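Local coordinates for protein beta subunit of a putative Aromatic-ring-hydroxylating dioxygenase (Novosphingobium aromaticivorans DSM 12444, PDB 3EBY) that probably serves as the non-catalytic beta subunit of an aromatic-ring-hydroxylating dioxygenase, assembling with other copies of itself, at residues R123-D135 / S145-T157. Residues are numbered along the deposited sequence; the frame is centred on the assembly and turned at random.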
loop_
_atom_site.group_PDB
_atom_site.type_symbol
_atom_site.label_atom_id
_atom_site.label_comp_id
_atom_site.label_asym_id
_atom_site.label_seq_id
_atom_site.Cartn_x
_atom_site.Cartn_y
_atom_site.Cartn_z
ATOM N N ARG A 123 -3.124 -6.876 13.853
ATOM C CA ARG A 123 -1.677 -6.975 13.975
ATOM C C ARG A 123 -1.074 -7.292 12.645
ATOM O O ARG A 123 -1.748 -7.741 11.741
ATOM C CB ARG A 123 -1.310 -8.110 14.921
ATOM C CG ARG A 123 -1.799 -7.923 16.321
ATOM C CD ARG A 123 -1.459 -9.130 17.172
ATOM N NE ARG A 123 -1.947 -8.962 18.534
ATOM C CZ ARG A 123 -3.157 -9.314 18.958
ATOM N NH1 ARG A 123 -4.003 -9.947 18.153
ATOM N NH2 ARG A 123 -3.509 -9.058 20.207
ATOM N N ILE A 124 0.219 -7.047 12.522
ATOM C CA ILE A 124 0.950 -7.465 11.340
ATOM C C ILE A 124 1.211 -8.964 11.414
ATOM O O ILE A 124 1.864 -9.447 12.358
ATOM C CB ILE A 124 2.310 -6.747 11.199
ATOM C CG1 ILE A 124 2.121 -5.218 11.140
ATOM C CG2 ILE A 124 3.000 -7.273 9.954
ATOM C CD1 ILE A 124 3.267 -4.431 11.749
ATOM N N TYR A 125 0.623 -9.718 10.491
ATOM C CA TYR A 125 0.753 -11.175 10.479
ATOM C C TYR A 125 1.976 -11.659 9.696
ATOM O O TYR A 125 2.745 -12.513 10.190
ATOM C CB TYR A 125 -0.525 -11.803 9.938
ATOM C CG TYR A 125 -0.436 -13.276 9.687
ATOM C CD1 TYR A 125 -0.175 -14.162 10.716
ATOM C CD2 TYR A 125 -0.550 -13.776 8.414
ATOM C CE1 TYR A 125 -0.069 -15.521 10.477
ATOM C CE2 TYR A 125 -0.406 -15.122 8.154
ATOM C CZ TYR A 125 -0.201 -15.997 9.196
ATOM O OH TYR A 125 -0.101 -17.346 8.928
ATOM N N ASN A 126 2.136 -11.152 8.465
ATOM C CA ASN A 126 3.246 -11.563 7.605
ATOM C C ASN A 126 3.600 -10.441 6.648
ATOM O O ASN A 126 2.715 -9.949 5.919
ATOM C CB ASN A 126 2.858 -12.840 6.823
ATOM C CG ASN A 126 3.993 -13.422 6.054
ATOM O OD1 ASN A 126 4.212 -13.061 4.902
ATOM N ND2 ASN A 126 4.795 -14.286 6.712
ATOM N N ALA A 127 4.844 -9.959 6.734
ATOM C CA ALA A 127 5.396 -8.975 5.782
ATOM C C ALA A 127 6.476 -9.620 4.930
ATOM O O ALA A 127 7.298 -10.403 5.439
ATOM C CB ALA A 127 5.985 -7.736 6.543
ATOM N N GLY A 128 6.538 -9.243 3.651
ATOM C CA GLY A 128 7.513 -9.853 2.724
ATOM C C GLY A 128 7.485 -9.219 1.354
ATOM O O GLY A 128 6.982 -8.109 1.199
ATOM N N LYS A 129 7.983 -9.944 0.353
ATOM C CA LYS A 129 7.805 -9.561 -1.014
ATOM C C LYS A 129 7.508 -10.784 -1.871
ATOM O O LYS A 129 7.945 -11.907 -1.542
ATOM C CB LYS A 129 9.013 -8.817 -1.565
ATOM C CG LYS A 129 10.242 -9.651 -1.754
ATOM C CD LYS A 129 11.281 -8.891 -2.565
ATOM C CE LYS A 129 12.589 -9.641 -2.622
ATOM N NZ LYS A 129 13.577 -8.966 -3.568
ATOM N N TYR A 130 6.611 -10.591 -2.824
ATOM C CA TYR A 130 6.385 -11.592 -3.887
ATOM C C TYR A 130 7.495 -11.503 -4.929
ATOM O O TYR A 130 7.822 -10.409 -5.399
ATOM C CB TYR A 130 5.028 -11.364 -4.582
ATOM C CG TYR A 130 3.812 -11.393 -3.685
ATOM C CD1 TYR A 130 3.517 -12.516 -2.900
ATOM C CD2 TYR A 130 2.929 -10.313 -3.640
ATOM C CE1 TYR A 130 2.318 -12.600 -2.159
ATOM C CE2 TYR A 130 1.755 -10.345 -2.848
ATOM C CZ TYR A 130 1.420 -11.499 -2.161
ATOM O OH TYR A 130 0.269 -11.505 -1.362
ATOM N N VAL A 131 8.038 -12.653 -5.294
ATOM C CA VAL A 131 8.980 -12.793 -6.426
ATOM C C VAL A 131 8.324 -13.739 -7.430
ATOM O O VAL A 131 8.129 -14.941 -7.150
ATOM C CB VAL A 131 10.333 -13.341 -5.969
ATOM C CG1 VAL A 131 11.274 -13.534 -7.158
ATOM C CG2 VAL A 131 10.961 -12.380 -4.923
ATOM N N ASP A 132 7.945 -13.184 -8.574
ATOM C CA ASP A 132 7.013 -13.840 -9.475
ATOM C C ASP A 132 7.556 -14.066 -10.890
ATOM O O ASP A 132 8.373 -13.273 -11.411
ATOM C CB ASP A 132 5.734 -12.997 -9.609
ATOM C CG ASP A 132 5.034 -12.765 -8.298
ATOM O OD1 ASP A 132 4.937 -13.716 -7.488
ATOM O OD2 ASP A 132 4.523 -11.626 -8.098
ATOM N N ARG A 133 7.034 -15.119 -11.512
ATOM C CA ARG A 133 7.113 -15.324 -12.957
ATOM C C ARG A 133 5.687 -15.447 -13.470
ATOM O O ARG A 133 4.934 -16.335 -13.034
ATOM C CB ARG A 133 7.886 -16.601 -13.301
ATOM C CG ARG A 133 9.306 -16.595 -12.792
ATOM C CD ARG A 133 10.153 -17.710 -13.404
ATOM N NE ARG A 133 9.842 -19.030 -12.861
ATOM C CZ ARG A 133 9.529 -20.106 -13.587
ATOM N NH1 ARG A 133 9.501 -20.052 -14.924
ATOM N NH2 ARG A 133 9.290 -21.265 -12.972
ATOM N N PHE A 134 5.296 -14.466 -14.275
ATOM C CA PHE A 134 3.979 -14.390 -14.886
ATOM C C PHE A 134 3.991 -14.896 -16.336
ATOM O O PHE A 134 4.896 -14.579 -17.119
ATOM C CB PHE A 134 3.476 -12.941 -14.889
ATOM C CG PHE A 134 3.012 -12.460 -13.570
ATOM C CD1 PHE A 134 1.695 -12.670 -13.173
ATOM C CD2 PHE A 134 3.852 -11.743 -12.743
ATOM C CE1 PHE A 134 1.245 -12.228 -11.949
ATOM C CE2 PHE A 134 3.381 -11.262 -11.518
ATOM C CZ PHE A 134 2.070 -11.525 -11.135
ATOM N N ASP A 135 2.925 -15.586 -16.698
ATOM C CA ASP A 135 2.663 -16.000 -18.070
ATOM C C ASP A 135 1.559 -15.068 -18.616
ATOM O O ASP A 135 0.413 -15.111 -18.142
ATOM C CB ASP A 135 2.188 -17.448 -18.054
ATOM C CG ASP A 135 1.817 -17.975 -19.437
ATOM O OD1 ASP A 135 1.883 -17.213 -20.434
ATOM O OD2 ASP A 135 1.546 -19.203 -19.534
ATOM N N SER A 145 5.070 -18.999 -11.387
ATOM C CA SER A 145 5.631 -19.222 -10.056
ATOM C C SER A 145 5.538 -17.987 -9.182
ATOM O O SER A 145 5.733 -16.853 -9.643
ATOM C CB SER A 145 7.089 -19.683 -10.137
ATOM O OG SER A 145 7.939 -18.658 -10.618
ATOM N N ARG A 146 5.238 -18.223 -7.916
ATOM C CA ARG A 146 5.223 -17.146 -6.865
ATOM C C ARG A 146 5.922 -17.665 -5.633
ATOM O O ARG A 146 5.533 -18.711 -5.043
ATOM C CB ARG A 146 3.795 -16.706 -6.543
ATOM C CG ARG A 146 3.621 -15.898 -5.224
ATOM C CD ARG A 146 2.355 -15.008 -5.229
ATOM N NE ARG A 146 2.566 -13.819 -6.082
ATOM C CZ ARG A 146 1.674 -12.849 -6.268
ATOM N NH1 ARG A 146 0.502 -12.868 -5.631
ATOM N NH2 ARG A 146 1.988 -11.804 -7.008
ATOM N N THR A 147 6.941 -16.926 -5.226
ATOM C CA THR A 147 7.641 -17.175 -3.999
ATOM C C THR A 147 7.392 -15.978 -3.068
ATOM O O THR A 147 7.639 -14.846 -3.437
ATOM C CB THR A 147 9.161 -17.338 -4.240
ATOM O OG1 THR A 147 9.415 -18.460 -5.105
ATOM C CG2 THR A 147 9.900 -17.526 -2.913
ATOM N N CYS A 148 6.829 -16.258 -1.898
ATOM C CA CYS A 148 6.571 -15.230 -0.892
ATOM C C CYS A 148 7.718 -15.257 0.086
ATOM O O CYS A 148 7.854 -16.214 0.877
ATOM C CB CYS A 148 5.255 -15.535 -0.150
ATOM S SG CYS A 148 3.810 -15.830 -1.219
ATOM N N ILE A 149 8.637 -14.304 -0.073
ATOM C CA ILE A 149 9.849 -14.237 0.762
ATOM C C ILE A 149 9.570 -13.335 1.989
ATOM O O ILE A 149 9.384 -12.108 1.842
ATOM C CB ILE A 149 11.071 -13.665 -0.042
ATOM C CG1 ILE A 149 11.327 -14.478 -1.317
ATOM C CG2 ILE A 149 12.334 -13.633 0.873
ATOM C CD1 ILE A 149 12.534 -14.016 -2.130
ATOM N N TYR A 150 9.440 -13.945 3.175
ATOM C CA TYR A 150 8.844 -13.244 4.305
ATOM C C TYR A 150 9.798 -12.971 5.475
ATOM O O TYR A 150 10.792 -13.701 5.697
ATOM C CB TYR A 150 7.566 -13.959 4.792
ATOM C CG TYR A 150 7.846 -15.279 5.527
ATOM C CD1 TYR A 150 8.068 -15.298 6.894
ATOM C CD2 TYR A 150 7.897 -16.489 4.837
ATOM C CE1 TYR A 150 8.327 -16.499 7.565
ATOM C CE2 TYR A 150 8.154 -17.701 5.511
ATOM C CZ TYR A 150 8.399 -17.685 6.855
ATOM O OH TYR A 150 8.639 -18.886 7.523
ATOM N N ASP A 151 9.496 -11.893 6.187
ATOM C CA ASP A 151 10.320 -11.403 7.286
ATOM C C ASP A 151 9.839 -11.916 8.659
ATOM O O ASP A 151 10.648 -12.279 9.495
ATOM C CB ASP A 151 10.317 -9.857 7.280
ATOM C CG ASP A 151 10.963 -9.283 6.049
ATOM O OD1 ASP A 151 11.708 -10.046 5.373
ATOM O OD2 ASP A 151 10.670 -8.107 5.727
ATOM N N THR A 152 8.522 -11.978 8.837
ATOM C CA THR A 152 7.881 -12.215 10.134
ATOM C C THR A 152 8.039 -13.680 10.570
ATOM O O THR A 152 7.641 -14.587 9.846
ATOM C CB THR A 152 6.391 -11.866 10.060
ATOM O OG1 THR A 152 6.220 -10.621 9.342
ATOM C CG2 THR A 152 5.762 -11.750 11.474
ATOM N N LEU A 153 8.559 -13.886 11.780
ATOM C CA LEU A 153 8.970 -15.243 12.254
ATOM C C LEU A 153 7.791 -16.201 12.410
ATOM O O LEU A 153 7.800 -17.327 11.886
ATOM C CB LEU A 153 9.681 -15.121 13.615
ATOM C CG LEU A 153 10.107 -16.420 14.335
ATOM C CD1 LEU A 153 10.992 -17.279 13.443
ATOM C CD2 LEU A 153 10.818 -16.093 15.647
ATOM N N ARG A 154 6.805 -15.777 13.191
ATOM C CA ARG A 154 5.687 -16.636 13.494
ATOM C C ARG A 154 4.754 -16.609 12.307
ATOM O O ARG A 154 4.578 -15.575 11.684
ATOM C CB ARG A 154 4.989 -16.187 14.769
ATOM C CG ARG A 154 5.807 -16.451 16.050
ATOM C CD ARG A 154 5.725 -17.950 16.514
ATOM N NE ARG A 154 6.681 -18.822 15.812
ATOM C CZ ARG A 154 7.949 -19.017 16.184
ATOM N NH1 ARG A 154 8.427 -18.441 17.282
ATOM N NH2 ARG A 154 8.740 -19.808 15.460
ATOM N N ILE A 155 4.401 -17.793 11.846
ATOM C CA ILE A 155 3.499 -17.944 10.734
ATOM C C ILE A 155 2.708 -19.211 11.043
ATOM O O ILE A 155 3.223 -20.111 11.736
ATOM C CB ILE A 155 4.280 -18.064 9.403
ATOM C CG1 ILE A 155 3.345 -18.003 8.189
ATOM C CG2 ILE A 155 5.126 -19.345 9.368
ATOM C CD1 ILE A 155 4.082 -17.914 6.878
ATOM N N ALA A 156 1.452 -19.255 10.604
ATOM C CA ALA A 156 0.606 -20.433 10.864
ATOM C C ALA A 156 1.230 -21.670 10.237
ATOM O O ALA A 156 1.648 -21.639 9.072
ATOM C CB ALA A 156 -0.781 -20.226 10.295
ATOM N N THR A 157 1.201 -22.784 10.966
ATOM C CA THR A 157 1.671 -24.050 10.422
ATOM C C THR A 157 0.574 -25.117 10.345
ATOM O O THR A 157 0.800 -26.199 9.779
ATOM C CB THR A 157 2.870 -24.611 11.212
ATOM O OG1 THR A 157 2.477 -24.914 12.566
ATOM C CG2 THR A 157 4.033 -23.603 11.210
HETATM O O HOH W 1 2.712 -13.601 12.675
HETATM O O HOH W 2 4.187 -14.751 9.410
HETATM O O HOH W 3 8.962 -17.218 -8.303
#
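R146 lies directly across from D132 and alongside Y130 on the same face of the hairpin, and its flat head shows how one guanidinium can serve two partners, one with its edge and the other with its face. Edge-on, it grips the D132 carboxylate in a salt bridge: R146 NE meets D132 OD1 at 2.8 Å and R146 NH2 meets D132 OD2 at 2.8 Å, both nearly straight and in the guanidinium plane, although the carboxylate is turned 36° from that plane and its OD2 is met from above. Face-on, the guanidinium lies over the Y130 ring, centres 3.8 Å apart and planes 8° from parallel, a cation-pi stack. With CG anti to the backbone N (chi1 164°) and a bend at chi3, the arginine chain folds over CD1 of Y130. The C148 sulfur fills in at the ring's edge, SG standing 3.7 Å from CE1 of Y130. N20 and Y23 of the N-terminal helix add partners to this buried face. Replacing R146 by an alanine is likely to leave the buried D132 carboxylate without its countercharge and to uncover one face of the Y130 ring.

The opposite face, carrying K129, V131 and R133 with S145, T147 and I149, is looser and wetter. V131 CG2 touches I149 CD1 at 3.6 Å. Antiparallel strand pairing in this NTF2-like sheet ends at Y150, but a backbone bond from D151 N to A127 O continues it. Beyond, T152 OG1 accepts from A127 N at 3.0 Å and Y125 OH from A156 N; T152 OG1 also meets T122 of a second subunit. The chemistry implies a buried charge probably stabilised by salt bridge and cation-pi stack together, opposite a face where a water bridges V131 O and S145 OG.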